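Local coordinates for protein factor essential for expression of methicillin resistance (Staphylococcus aureus, PDB 1LRZ) that adds glycines 2 and 3 of the pentaglycine bridge of S. aureus peptidoglycan, using glycyl-tRNA as donor, at residues 106-114 with 125-135. Residues are numbered along the deposited sequence; the frame is centred on the assembly and turned at random.
Sequences HIDPYLPYQ and NAGNDWFFDKM
Phe132 turns the edge of its ring to one face of the Tyr113 ring. The planes stand at 73° and the centroids are 5.3 Å apart, a T-shaped pair. The other face of Tyr113 lies against CG of its neighbour Gln114. At the ring edge, in its plane, Asp129 OD1 comes to 3.5 Å from Tyr113 CE1. Tyr113 reaches these partners although its first side-chain bond points away from 125-135: CG lies anti to the backbone N (chi1 164°), which brings the ring back to Asp129 at its edge and Phe132 over its face.

The polar part of the contact grips two successive carbonyls. Asn128 ND2 donates to Pro112 O at 2.7 Å. The bond is nearly straight (170°), and the acceptor lies in the plane of the Asn128 amide. Leu111 CD1 packs beside the same nitrogen. Tyr113 O accepts from Ala126 N at 2.9 Å. It also accepts from a water. That water donates to Asp129 OD1 as well and accepts from Asn128 N, so it ties the start of the strand to the turn before the helix.

Further along, the packing is apolar. Leu111 CD2 sits over one face of the Phe131 ring, 3.8 Å from its centroid, as a CH-pi contact. Met135 CG covers the opposite face. Pro109 CG approaches Phe131 CE2 obliquely. At the far end Ile107 CD1 meets Met135 SD at 3.8 Å, and both side chains also touch Phe90 of helix 83-98 and Phe397.

Gln114 and Asn125 form an antiparallel non-hydrogen-bonded pair at the edge of the nine-stranded sheet. Strands 112-116 and 122-125 form a beta-hairpin, and the chain after it folds into helix 130-137, packed against 107-111, one of the connections between FemA's two mixed sheets.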
loop_
_atom_site.group_PDB
_atom_site.type_symbol
_atom_site.label_atom_id
_atom_site.label_comp_id
_atom_site.label_asym_id
_atom_site.label_seq_id
_atom_site.Cartn_x
_atom_site.Cartn_y
_atom_site.Cartn_z
ATOM N N HIS A 106 15.330 -1.438 19.691
ATOM C CA HIS A 106 14.685 -0.438 18.854
ATOM C C HIS A 106 13.231 -0.836 18.543
ATOM O O HIS A 106 12.985 -1.898 17.964
ATOM C CB HIS A 106 15.501 -0.314 17.554
ATOM C CG HIS A 106 14.894 0.582 16.522
ATOM N ND1 HIS A 106 15.315 0.580 15.207
ATOM C CD2 HIS A 106 13.899 1.497 16.598
ATOM C CE1 HIS A 106 14.600 1.456 14.519
ATOM N NE2 HIS A 106 13.735 2.024 15.342
ATOM N N ILE A 107 12.275 -0.004 18.950
ATOM C CA ILE A 107 10.864 -0.281 18.674
ATOM C C ILE A 107 10.224 0.841 17.839
ATOM O O ILE A 107 10.555 2.021 17.995
ATOM C CB ILE A 107 10.033 -0.447 19.969
ATOM C CG1 ILE A 107 10.068 0.852 20.777
ATOM C CG2 ILE A 107 10.585 -1.620 20.808
ATOM C CD1 ILE A 107 9.047 0.911 21.908
ATOM N N ASP A 108 9.319 0.459 16.941
ATOM C CA ASP A 108 8.606 1.415 16.099
ATOM C C ASP A 108 7.167 0.908 15.947
ATOM O O ASP A 108 6.738 0.476 14.875
ATOM C CB ASP A 108 9.322 1.596 14.735
ATOM C CG ASP A 108 9.503 0.296 13.956
ATOM O OD1 ASP A 108 9.910 0.377 12.782
ATOM O OD2 ASP A 108 9.253 -0.801 14.487
ATOM N N PRO A 109 6.400 0.953 17.052
ATOM C CA PRO A 109 5.008 0.498 17.089
ATOM C C PRO A 109 4.098 1.167 16.071
ATOM O O PRO A 109 4.188 2.372 15.817
ATOM C CB PRO A 109 4.586 0.772 18.537
ATOM C CG PRO A 109 5.393 1.949 18.901
ATOM C CD PRO A 109 6.754 1.649 18.302
ATOM N N TYR A 110 3.236 0.345 15.487
ATOM C CA TYR A 110 2.253 0.759 14.484
ATOM C C TYR A 110 1.120 1.337 15.333
ATOM O O TYR A 110 0.049 0.744 15.461
ATOM C CB TYR A 110 1.788 -0.487 13.722
ATOM C CG TYR A 110 1.104 -0.226 12.392
ATOM C CD1 TYR A 110 0.423 -1.253 11.738
ATOM C CD2 TYR A 110 1.156 1.030 11.777
ATOM C CE1 TYR A 110 -0.185 -1.056 10.505
ATOM C CE2 TYR A 110 0.535 1.245 10.530
ATOM C CZ TYR A 110 -0.126 0.193 9.903
ATOM O OH TYR A 110 -0.706 0.361 8.672
ATOM N N LEU A 111 1.389 2.502 15.918
ATOM C CA LEU A 111 0.470 3.174 16.832
ATOM C C LEU A 111 0.224 4.623 16.420
ATOM O O LEU A 111 1.145 5.433 16.445
ATOM C CB LEU A 111 1.090 3.153 18.242
ATOM C CG LEU A 111 0.327 3.795 19.403
ATOM C CD1 LEU A 111 -0.986 3.060 19.588
ATOM C CD2 LEU A 111 1.165 3.726 20.689
ATOM N N PRO A 112 -1.021 4.970 16.060
ATOM C CA PRO A 112 -1.319 6.345 15.652
ATOM C C PRO A 112 -1.020 7.346 16.756
ATOM O O PRO A 112 -1.176 7.051 17.942
ATOM C CB PRO A 112 -2.815 6.309 15.326
ATOM C CG PRO A 112 -3.063 4.881 14.956
ATOM C CD PRO A 112 -2.226 4.126 15.975
ATOM N N TYR A 113 -0.612 8.539 16.331
ATOM C CA TYR A 113 -0.297 9.644 17.218
ATOM C C TYR A 113 -1.281 10.779 16.912
ATOM O O TYR A 113 -2.046 11.201 17.781
ATOM C CB TYR A 113 1.148 10.099 16.974
ATOM C CG TYR A 113 1.498 11.456 17.546
ATOM C CD1 TYR A 113 1.098 11.825 18.842
ATOM C CD2 TYR A 113 2.252 12.363 16.805
ATOM C CE1 TYR A 113 1.438 13.061 19.380
ATOM C CE2 TYR A 113 2.604 13.610 17.334
ATOM C CZ TYR A 113 2.196 13.951 18.620
ATOM O OH TYR A 113 2.560 15.167 19.146
ATOM N N GLN A 114 -1.269 11.239 15.663
ATOM C CA GLN A 114 -2.142 12.318 15.205
ATOM C C GLN A 114 -2.734 12.011 13.824
ATOM O O GLN A 114 -2.184 11.205 13.070
ATOM C CB GLN A 114 -1.349 13.632 15.085
ATOM C CG GLN A 114 -0.678 14.112 16.348
ATOM C CD GLN A 114 -0.034 15.477 16.165
ATOM O OE1 GLN A 114 -0.303 16.399 16.932
ATOM N NE2 GLN A 114 0.824 15.612 15.143
ATOM N N ASN A 125 -6.205 14.288 17.485
ATOM C CA ASN A 125 -5.197 13.580 18.267
ATOM C C ASN A 125 -5.728 12.146 18.414
ATOM O O ASN A 125 -6.926 11.956 18.667
ATOM C CB ASN A 125 -5.064 14.229 19.643
ATOM C CG ASN A 125 -3.988 13.587 20.480
ATOM O OD1 ASN A 125 -2.813 13.940 20.378
ATOM N ND2 ASN A 125 -4.377 12.622 21.301
ATOM N N ALA A 126 -4.862 11.143 18.262
ATOM C CA ALA A 126 -5.306 9.745 18.350
ATOM C C ALA A 126 -5.594 9.274 19.780
ATOM O O ALA A 126 -6.158 8.192 19.986
ATOM C CB ALA A 126 -4.265 8.826 17.689
ATOM N N GLY A 127 -5.189 10.079 20.757
ATOM C CA GLY A 127 -5.416 9.748 22.156
ATOM C C GLY A 127 -4.395 8.808 22.778
ATOM O O GLY A 127 -4.680 8.160 23.787
ATOM N N ASN A 128 -3.204 8.738 22.194
ATOM C CA ASN A 128 -2.156 7.842 22.687
ATOM C C ASN A 128 -0.933 8.581 23.217
ATOM O O ASN A 128 0.127 7.979 23.406
ATOM C CB ASN A 128 -1.727 6.875 21.564
ATOM C CG ASN A 128 -2.901 6.091 20.990
ATOM O OD1 ASN A 128 -3.771 5.639 21.733
ATOM N ND2 ASN A 128 -2.926 5.920 19.666
ATOM N N ASP A 129 -1.080 9.879 23.458
ATOM C CA ASP A 129 0.017 10.709 23.971
ATOM C C ASP A 129 0.685 10.122 25.226
ATOM O O ASP A 129 1.887 10.285 25.417
ATOM C CB ASP A 129 -0.502 12.114 24.298
ATOM C CG ASP A 129 -0.785 12.946 23.056
ATOM O OD1 ASP A 129 -0.833 12.388 21.936
ATOM O OD2 ASP A 129 -0.966 14.172 23.209
ATOM N N TRP A 130 -0.098 9.459 26.079
ATOM C CA TRP A 130 0.429 8.855 27.307
ATOM C C TRP A 130 1.567 7.876 27.011
ATOM O O TRP A 130 2.436 7.626 27.857
ATOM C CB TRP A 130 -0.677 8.102 28.054
ATOM C CG TRP A 130 -1.218 6.928 27.304
ATOM C CD1 TRP A 130 -2.258 6.928 26.420
ATOM C CD2 TRP A 130 -0.711 5.585 27.327
ATOM N NE1 TRP A 130 -2.430 5.671 25.888
ATOM C CE2 TRP A 130 -1.495 4.827 26.429
ATOM C CE3 TRP A 130 0.330 4.948 28.023
ATOM C CZ2 TRP A 130 -1.263 3.459 26.198
ATOM C CZ3 TRP A 130 0.559 3.582 27.791
ATOM C CH2 TRP A 130 -0.237 2.858 26.888
ATOM N N PHE A 131 1.556 7.319 25.808
ATOM C CA PHE A 131 2.575 6.358 25.418
ATOM C C PHE A 131 3.991 6.919 25.518
ATOM O O PHE A 131 4.901 6.228 25.981
ATOM C CB PHE A 131 2.332 5.877 23.986
ATOM C CG PHE A 131 3.191 4.718 23.591
ATOM C CD1 PHE A 131 2.980 3.459 24.153
ATOM C CD2 PHE A 131 4.221 4.879 22.670
ATOM C CE1 PHE A 131 3.782 2.376 23.799
ATOM C CE2 PHE A 131 5.022 3.808 22.312
ATOM C CZ PHE A 131 4.805 2.550 22.877
ATOM N N PHE A 132 4.188 8.160 25.080
ATOM C CA PHE A 132 5.524 8.754 25.129
ATOM C C PHE A 132 6.111 8.756 26.547
ATOM O O PHE A 132 7.271 8.383 26.746
ATOM C CB PHE A 132 5.513 10.184 24.567
ATOM C CG PHE A 132 5.139 10.265 23.096
ATOM C CD1 PHE A 132 3.809 10.436 22.708
ATOM C CD2 PHE A 132 6.119 10.144 22.104
ATOM C CE1 PHE A 132 3.453 10.486 21.356
ATOM C CE2 PHE A 132 5.776 10.193 20.742
ATOM C CZ PHE A 132 4.441 10.364 20.370
ATOM N N ASP A 133 5.310 9.170 27.524
ATOM C CA ASP A 133 5.757 9.222 28.913
ATOM C C ASP A 133 6.053 7.833 29.456
ATOM O O ASP A 133 7.059 7.628 30.142
ATOM C CB ASP A 133 4.699 9.898 29.791
ATOM C CG ASP A 133 4.794 11.422 29.760
ATOM O OD1 ASP A 133 3.858 12.095 30.251
ATOM O OD2 ASP A 133 5.807 11.953 29.252
ATOM N N LYS A 134 5.177 6.879 29.156
ATOM C CA LYS A 134 5.389 5.525 29.628
ATOM C C LYS A 134 6.687 4.938 29.058
ATOM O O LYS A 134 7.460 4.319 29.789
ATOM C CB LYS A 134 4.199 4.637 29.270
ATOM C CG LYS A 134 4.421 3.163 29.592
ATOM C CD LYS A 134 3.180 2.531 30.176
ATOM C CE LYS A 134 2.879 3.120 31.550
ATOM N NZ LYS A 134 1.706 2.474 32.196
ATOM N N MET A 135 6.944 5.135 27.768
ATOM C CA MET A 135 8.168 4.592 27.181
ATOM C C MET A 135 9.381 5.255 27.846
ATOM O O MET A 135 10.359 4.590 28.192
ATOM C CB MET A 135 8.192 4.815 25.657
ATOM C CG MET A 135 7.232 3.888 24.869
ATOM S SD MET A 135 7.502 2.117 25.159
ATOM C CE MET A 135 6.319 1.776 26.354
HETATM O O HOH W 1 -1.869 10.273 20.443
#